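Local coordinates for protein ATP-dependent Clp protease proteolytic subunit (Plasmodium falciparum, PDB 4GM2) that belongs to the ClpP-type serine peptidase family and forms the inactive subunit of the apicoplast-localized Clp protease complex, as an assembly of seven chains, at residues A[114-119]-A[167-172]; A[27-32]-A[95-100]. One frame throughout, in Å; residues are numbered along the deposited sequence.

Overall arrangement
Both contacts are buried and rest on a few polar atoms instead of a hydrophobic interface, but they lie about 17 Å apart, centre to centre, and at different depths. Interaction 1 is nearer the middle of the chain and joins helix 110-116 to helix 148-170 through one asparagine and two serine hydroxyls. Interaction 2 sits farther out, at the start of the parallel sheet, where an arginine just before strand 30-33 meets a serine just before strand 99-103, past the chain leading into strand 61-67; its flanks reach two neighbouring subunits. The two are joined: K119, leaving interaction 1, probably hydrogen-bonds through its N to V99 O of interaction 2, 3.1 Å away.

Interaction 1. Residues A[114-119]-A[167-172]; sequences LASSGK and SKNTEK
The side chain of N169 reaches across to S116 and S117 and makes both of the hydrogen bonds between the segments. Along 167-172, S167 comes first and turns its hydroxyl back to I163 O of its own helix, and K168 gives its carbonyl to K120 NZ. N169 follows, its CA 6.0 Å from the CA of S116. With CG anti to the carbonyl carbon (chi1 -64°), the amide extends toward the other helix and ND2 faces two hydroxyls, one for each of its N-H groups. One N-H goes to S116 OG at 2.9 Å, the other to S117 OG at 3.2 Å. Neither oxygen lies quite in the amide plane; they are tilted from it by 17° and 20°. Both hydroxyls are also bonded to I113 O one turn back, which probably leaves their oxygens turned to accept from the amide. The backbone is tied as well, since R123 NH1 bonds to S116 O and to N169 O. At T170 the hydroxyl returns to I166 O, while E171 takes positive phi and turns the chain out of the helix, with K172 N still held by S167 O at 3.0 Å. This is the ClpP-type alpha/beta fold: the base of the long handle helix meets the short helix that, in active relatives, follows the nucleophile.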
ATOM      1  N   LEU A 114       4.074  -7.054 -33.190  1.00 65.70           N
ATOM      2  CA  LEU A 114       5.161  -6.992 -32.227  1.00 64.68           C
ATOM      3  C   LEU A 114       6.037  -8.238 -32.276  1.00 64.52           C
ATOM      4  O   LEU A 114       7.260  -8.130 -32.338  1.00 63.54           O
ATOM      5  CB  LEU A 114       4.612  -6.780 -30.817  1.00 64.36           C
ATOM      6  CG  LEU A 114       5.634  -6.378 -29.757  1.00 62.72           C
ATOM      7  CD1 LEU A 114       6.401  -5.141 -30.201  1.00 60.16           C
ATOM      8  CD2 LEU A 114       4.942  -6.149 -28.423  1.00 63.00           C
ATOM      9  N   ALA A 115       5.407  -9.412 -32.260  1.00 64.03           N
ATOM     10  CA  ALA A 115       6.129 -10.682 -32.323  1.00 65.62           C
ATOM     11  C   ALA A 115       7.008 -10.814 -33.579  1.00 67.58           C
ATOM     12  O   ALA A 115       8.164 -11.235 -33.494  1.00 70.08           O
ATOM     13  CB  ALA A 115       5.159 -11.850 -32.212  1.00 65.36           C
ATOM     14  N   SER A 116       6.462 -10.438 -34.732  1.00 66.84           N
ATOM     15  CA  SER A 116       7.188 -10.523 -36.001  1.00 67.30           C
ATOM     16  C   SER A 116       8.292  -9.468 -36.122  1.00 65.92           C
ATOM     17  O   SER A 116       9.073  -9.484 -37.079  1.00 67.16           O
ATOM     18  CB  SER A 116       6.219 -10.376 -37.174  1.00 68.26           C
ATOM     19  OG  SER A 116       5.604  -9.095 -37.156  1.00 69.53           O
ATOM     20  N   SER A 117       8.347  -8.552 -35.160  1.00 61.95           N
ATOM     21  CA  SER A 117       9.293  -7.445 -35.222  1.00 61.93           C
ATOM     22  C   SER A 117      10.631  -7.778 -34.561  1.00 61.46           C
ATOM     23  O   SER A 117      11.561  -6.976 -34.602  1.00 61.99           O
ATOM     24  CB  SER A 117       8.675  -6.177 -34.631  1.00 62.08           C
ATOM     25  OG  SER A 117       7.588  -5.728 -35.432  1.00 65.14           O
ATOM     26  N   GLY A 118      10.725  -8.970 -33.972  1.00 61.76           N
ATOM     27  CA  GLY A 118      11.969  -9.453 -33.384  1.00 61.01           C
ATOM     28  C   GLY A 118      13.026  -9.661 -34.451  1.00 64.47           C
ATOM     29  O   GLY A 118      12.708  -9.728 -35.644  1.00 65.13           O
ATOM     30  N   LYS A 119      14.284  -9.754 -34.024  1.00 64.87           N
ATOM     31  CA  LYS A 119      15.406  -9.965 -34.934  1.00 67.31           C
ATOM     32  C   LYS A 119      15.161 -11.195 -35.807  1.00 70.01           C
ATOM     33  O   LYS A 119      14.782 -12.255 -35.302  1.00 69.68           O
ATOM     34  CB  LYS A 119      16.712 -10.117 -34.144  1.00 67.90           C
ATOM     35  CG  LYS A 119      17.963 -10.205 -35.007  1.00 70.82           C
ATOM     36  CD  LYS A 119      19.151 -10.714 -34.206  1.00 72.27           C
ATOM     37  CE  LYS A 119      20.422 -10.758 -35.037  1.00 75.46           C
ATOM     38  NZ  LYS A 119      20.860  -9.406 -35.487  1.00 78.44           N
ATOM     39  N   SER A 167       4.884  -6.080 -44.093  1.00 83.61           N
ATOM     40  CA  SER A 167       5.521  -6.404 -45.374  1.00 85.76           C
ATOM     41  C   SER A 167       7.023  -6.647 -45.232  1.00 85.33           C
ATOM     42  O   SER A 167       7.559  -7.567 -45.853  1.00 88.68           O
ATOM     43  CB  SER A 167       5.271  -5.304 -46.401  1.00 86.81           C
ATOM     44  OG  SER A 167       3.891  -5.177 -46.675  1.00 90.35           O
ATOM     45  N   LYS A 168       7.685  -5.824 -44.418  1.00 82.05           N
ATOM     46  CA  LYS A 168       9.118  -5.960 -44.168  1.00 82.75           C
ATOM     47  C   LYS A 168       9.437  -7.210 -43.349  1.00 82.01           C
ATOM     48  O   LYS A 168      10.365  -7.948 -43.683  1.00 84.58           O
ATOM     49  CB  LYS A 168       9.677  -4.713 -43.474  1.00 84.69           C
ATOM     50  CG  LYS A 168      11.189  -4.560 -43.610  1.00 91.84           C
ATOM     51  CD  LYS A 168      11.762  -3.477 -42.701  1.00 95.65           C
ATOM     52  CE  LYS A 168      12.079  -4.013 -41.310  1.00 97.54           C
ATOM     53  NZ  LYS A 168      12.707  -2.984 -40.434  1.00100.11           N
ATOM     54  N   ASN A 169       8.666  -7.438 -42.286  1.00 79.53           N
ATOM     55  CA  ASN A 169       8.870  -8.572 -41.380  1.00 77.63           C
ATOM     56  C   ASN A 169       8.698  -9.930 -42.058  1.00 79.66           C
ATOM     57  O   ASN A 169       9.424 -10.881 -41.756  1.00 82.51           O
ATOM     58  CB  ASN A 169       7.930  -8.477 -40.168  1.00 75.27           C
ATOM     59  CG  ASN A 169       8.207  -7.264 -39.290  1.00 72.61           C
ATOM     60  OD1 ASN A 169       9.168  -6.526 -39.503  1.00 72.88           O
ATOM     61  ND2 ASN A 169       7.357  -7.057 -38.291  1.00 69.25           N
ATOM     62  N   THR A 170       7.741 -10.009 -42.977  1.00 79.46           N
ATOM     63  CA  THR A 170       7.387 -11.268 -43.631  1.00 81.20           C
ATOM     64  C   THR A 170       8.060 -11.445 -44.993  1.00 83.76           C
ATOM     65  O   THR A 170       7.937 -12.504 -45.613  1.00 85.64           O
ATOM     66  CB  THR A 170       5.863 -11.381 -43.822  1.00 82.73           C
ATOM     67  OG1 THR A 170       5.400 -10.267 -44.596  1.00 84.16           O
ATOM     68  CG2 THR A 170       5.142 -11.399 -42.473  1.00 79.60           C
ATOM     69  N   GLU A 171       8.767 -10.408 -45.444  1.00 83.67           N
ATOM     70  CA  GLU A 171       9.442 -10.387 -46.749  1.00 85.49           C
ATOM     71  C   GLU A 171       8.460 -10.553 -47.905  1.00 87.37           C
ATOM     72  O   GLU A 171       8.700 -11.325 -48.834  1.00 90.61           O
ATOM     73  CB  GLU A 171      10.551 -11.445 -46.821  1.00 87.95           C
ATOM     74  CG  GLU A 171      11.763 -11.135 -45.960  1.00 88.99           C
ATOM     75  CD  GLU A 171      12.700 -12.317 -45.818  1.00 92.64           C
ATOM     76  OE1 GLU A 171      12.550 -13.302 -46.572  1.00 96.53           O
ATOM     77  OE2 GLU A 171      13.591 -12.261 -44.943  1.00 94.38           O
ATOM     78  N   LYS A 172       7.351  -9.821 -47.833  1.00 86.02           N
ATOM     79  CA  LYS A 172       6.306  -9.878 -48.853  1.00 87.69           C
ATOM     80  C   LYS A 172       6.001  -8.483 -49.387  1.00 89.65           C
ATOM     81  O   LYS A 172       6.296  -7.486 -48.719  1.00 88.04           O
ATOM     82  CB  LYS A 172       5.036 -10.520 -48.286  1.00 85.68           C
ATOM     83  CG  LYS A 172       5.295 -11.806 -47.524  1.00 84.70           C
ATOM     84  CD  LYS A 172       4.160 -12.800 -47.655  1.00 86.95           C
ATOM     85  CE  LYS A 172       4.478 -14.077 -46.888  1.00 88.77           C
ATOM     86  NZ  LYS A 172       5.777 -14.703 -47.276  1.00 89.45           N
TER

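Interaction 2. Residues A[27-32]-A[95-100]; sequences SKRIIF and ISSDVY
R29 and S97 meet through a single pair of groups, the end of the guanidinium and the serine hydroxyl. NH2 lies 3.1 Å from S97 OG, which stands at the edge of the guanidinium, near its plane, and S97 CB follows in that plane at 3.8 Å from NH2. The arginine chain leaves its CA with CG beside the backbone N, runs straight at chi2 and bends at chi3 (81°), which brings the flat group round to the serine. On this tight side the polar atoms are well provided for. NE, NH1 and NH2 bond to the carbonyls of P60, L52 and K59, while S97 OG lies in hydrogen-bonding contact with K57 O and E53 OE1, two acceptors for its one proton. R29 also ends a helix: its positive phi makes it the C-prime residue of a Schellman motif closing helix 23-26, with I30 N bonded to L25 O. Away from this pair the two segments do not touch; S27 is exposed, and the flanks turn to other subunits instead, K28 to a salt bridge with E55 of a neighbouring subunit and I95 O to a hydrogen bond from K204 of another. Beside the arginine, carbonyl oxygens do most of the work; bonds to three of them fix the rotation of the guanidinium, and their partial charges, perhaps with E53 beyond S97, would stabilise its positive charge in a buried place.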
ATOM      1  N   SER A  27      15.970  -8.256 -14.352  1.00 68.68           N
ATOM      2  CA  SER A  27      17.356  -8.566 -13.995  1.00 69.47           C
ATOM      3  C   SER A  27      17.982  -9.582 -14.958  1.00 69.72           C
ATOM      4  O   SER A  27      19.209  -9.663 -15.073  1.00 72.12           O
ATOM      5  CB  SER A  27      17.437  -9.064 -12.550  1.00 72.66           C
ATOM      6  OG  SER A  27      16.938 -10.389 -12.419  1.00 76.09           O
ATOM      7  N   LYS A  28      17.123 -10.334 -15.649  1.00 66.94           N
ATOM      8  CA  LYS A  28      17.521 -11.334 -16.638  1.00 65.01           C
ATOM      9  C   LYS A  28      17.326 -10.824 -18.069  1.00 64.29           C
ATOM     10  O   LYS A  28      17.434 -11.592 -19.037  1.00 64.39           O
ATOM     11  CB  LYS A  28      16.699 -12.617 -16.442  1.00 66.46           C
ATOM     12  CG  LYS A  28      16.895 -13.306 -15.101  1.00 70.96           C
ATOM     13  CD  LYS A  28      18.219 -14.051 -15.047  1.00 73.62           C
ATOM     14  CE  LYS A  28      18.729 -14.168 -13.621  1.00 76.97           C
ATOM     15  NZ  LYS A  28      20.066 -14.828 -13.587  1.00 79.48           N
ATOM     16  N   ARG A  29      17.036  -9.529 -18.199  1.00 62.79           N
ATOM     17  CA  ARG A  29      16.724  -8.901 -19.492  1.00 61.21           C
ATOM     18  C   ARG A  29      15.491  -9.523 -20.171  1.00 61.84           C
ATOM     19  O   ARG A  29      15.443  -9.687 -21.396  1.00 63.48           O
ATOM     20  CB  ARG A  29      17.944  -8.900 -20.422  1.00 60.27           C
ATOM     21  CG  ARG A  29      19.090  -8.042 -19.920  1.00 62.38           C
ATOM     22  CD  ARG A  29      20.290  -8.073 -20.856  1.00 64.40           C
ATOM     23  NE  ARG A  29      20.159  -7.182 -22.013  1.00 63.03           N
ATOM     24  CZ  ARG A  29      20.253  -5.852 -21.965  1.00 63.70           C
ATOM     25  NH1 ARG A  29      20.460  -5.226 -20.812  1.00 63.37           N
ATOM     26  NH2 ARG A  29      20.124  -5.139 -23.077  1.00 62.75           N
ATOM     27  N   ILE A  30      14.492  -9.859 -19.361  1.00 62.02           N
ATOM     28  CA  ILE A  30      13.230 -10.385 -19.878  1.00 62.46           C
ATOM     29  C   ILE A  30      12.111  -9.351 -19.759  1.00 60.13           C
ATOM     30  O   ILE A  30      11.896  -8.760 -18.699  1.00 63.07           O
ATOM     31  CB  ILE A  30      12.821 -11.700 -19.167  1.00 63.23           C
ATOM     32  CG1 ILE A  30      13.886 -12.781 -19.377  1.00 61.82           C
ATOM     33  CG2 ILE A  30      11.464 -12.185 -19.664  1.00 64.05           C
ATOM     34  CD1 ILE A  30      13.708 -14.007 -18.508  1.00 62.72           C
ATOM     35  N   ILE A  31      11.415  -9.124 -20.863  1.00 59.12           N
ATOM     36  CA  ILE A  31      10.155  -8.387 -20.849  1.00 58.62           C
ATOM     37  C   ILE A  31       9.067  -9.398 -21.187  1.00 60.00           C
ATOM     38  O   ILE A  31       9.104 -10.034 -22.253  1.00 63.05           O
ATOM     39  CB  ILE A  31      10.146  -7.227 -21.870  1.00 55.93           C
ATOM     40  CG1 ILE A  31      11.182  -6.172 -21.490  1.00 54.20           C
ATOM     41  CG2 ILE A  31       8.771  -6.584 -21.939  1.00 57.49           C
ATOM     42  CD1 ILE A  31      11.594  -5.285 -22.641  1.00 55.06           C
ATOM     43  N   PHE A  32       8.115  -9.565 -20.275  1.00 58.92           N
ATOM     44  CA  PHE A  32       7.045 -10.538 -20.478  1.00 61.18           C
ATOM     45  C   PHE A  32       5.697  -9.851 -20.684  1.00 62.22           C
ATOM     46  O   PHE A  32       5.040  -9.464 -19.719  1.00 65.97           O
ATOM     47  CB  PHE A  32       7.007 -11.537 -19.306  1.00 61.50           C
ATOM     48  CG  PHE A  32       5.959 -12.620 -19.434  1.00 62.47           C
ATOM     49  CD1 PHE A  32       5.410 -12.965 -20.674  1.00 62.07           C
ATOM     50  CD2 PHE A  32       5.545 -13.325 -18.306  1.00 62.76           C
ATOM     51  CE1 PHE A  32       4.455 -13.968 -20.775  1.00 62.96           C
ATOM     52  CE2 PHE A  32       4.592 -14.329 -18.403  1.00 64.37           C
ATOM     53  CZ  PHE A  32       4.048 -14.653 -19.640  1.00 64.56           C
ATOM     54  N   ILE A  95      17.476   0.820 -30.879  1.00 62.55           N
ATOM     55  CA  ILE A  95      18.427   0.324 -29.879  1.00 62.03           C
ATOM     56  C   ILE A  95      19.387  -0.721 -30.448  1.00 64.49           C
ATOM     57  O   ILE A  95      19.044  -1.443 -31.389  1.00 65.17           O
ATOM     58  CB  ILE A  95      17.738  -0.219 -28.600  1.00 59.29           C
ATOM     59  CG1 ILE A  95      16.858  -1.434 -28.903  1.00 56.70           C
ATOM     60  CG2 ILE A  95      16.962   0.883 -27.893  1.00 58.45           C
ATOM     61  CD1 ILE A  95      16.472  -2.223 -27.669  1.00 55.19           C
ATOM     62  N   SER A  96      20.586  -0.792 -29.872  1.00 65.01           N
ATOM     63  CA  SER A  96      21.622  -1.690 -30.370  1.00 65.50           C
ATOM     64  C   SER A  96      21.394  -3.132 -29.941  1.00 65.70           C
ATOM     65  O   SER A  96      21.818  -4.059 -30.635  1.00 68.64           O
ATOM     66  CB  SER A  96      23.002  -1.220 -29.927  1.00 66.51           C
ATOM     67  OG  SER A  96      23.091  -1.170 -28.520  1.00 64.66           O
ATOM     68  N   SER A  97      20.736  -3.310 -28.797  1.00 64.32           N
ATOM     69  CA  SER A  97      20.418  -4.636 -28.281  1.00 63.08           C
ATOM     70  C   SER A  97      19.395  -5.302 -29.178  1.00 63.53           C
ATOM     71  O   SER A  97      18.339  -4.730 -29.443  1.00 68.64           O
ATOM     72  CB  SER A  97      19.860  -4.544 -26.861  1.00 61.64           C
ATOM     73  OG  SER A  97      20.833  -4.086 -25.942  1.00 62.72           O
ATOM     74  N   ASP A  98      19.724  -6.495 -29.667  1.00 64.69           N
ATOM     75  CA  ASP A  98      18.775  -7.309 -30.418  1.00 63.63           C
ATOM     76  C   ASP A  98      17.676  -7.725 -29.463  1.00 62.48           C
ATOM     77  O   ASP A  98      17.955  -8.072 -28.315  1.00 63.83           O
ATOM     78  CB  ASP A  98      19.452  -8.564 -30.988  1.00 65.44           C
ATOM     79  CG  ASP A  98      20.534  -8.246 -32.014  1.00 68.74           C
ATOM     80  OD1 ASP A  98      20.468  -7.176 -32.656  1.00 69.82           O
ATOM     81  OD2 ASP A  98      21.452  -9.077 -32.188  1.00 70.39           O
ATOM     82  N   VAL A  99      16.429  -7.686 -29.918  1.00 62.27           N
ATOM     83  CA  VAL A  99      15.352  -8.262 -29.116  1.00 62.44           C
ATOM     84  C   VAL A  99      14.813  -9.533 -29.777  1.00 64.55           C
ATOM     85  O   VAL A  99      14.393  -9.521 -30.941  1.00 66.33           O
ATOM     86  CB  VAL A  99      14.241  -7.241 -28.710  1.00 59.46           C
ATOM     87  CG1 VAL A  99      14.709  -5.802 -28.901  1.00 59.21           C
ATOM     88  CG2 VAL A  99      12.940  -7.479 -29.448  1.00 58.85           C
ATOM     89  N   TYR A 100      14.883 -10.638 -29.038  1.00 63.41           N
ATOM     90  CA  TYR A 100      14.320 -11.902 -29.487  1.00 63.87           C
ATOM     91  C   TYR A 100      12.884 -11.956 -28.999  1.00 63.65           C
ATOM     92  O   TYR A 100      12.604 -11.547 -27.876  1.00 64.60           O
ATOM     93  CB  TYR A 100      15.100 -13.092 -28.910  1.00 65.66           C
ATOM     94  CG  TYR A 100      16.606 -13.084 -29.127  1.00 67.24           C
ATOM     95  CD1 TYR A 100      17.202 -12.281 -30.109  1.00 66.73           C
ATOM     96  CD2 TYR A 100      17.434 -13.919 -28.369  1.00 67.70           C
ATOM     97  CE1 TYR A 100      18.574 -12.290 -30.308  1.00 68.34           C
ATOM     98  CE2 TYR A 100      18.807 -13.936 -28.562  1.00 68.40           C
ATOM     99  CZ  TYR A 100      19.374 -13.122 -29.531  1.00 70.96           C
ATOM    100  OH  TYR A 100      20.742 -13.137 -29.725  1.00 73.96           O
TER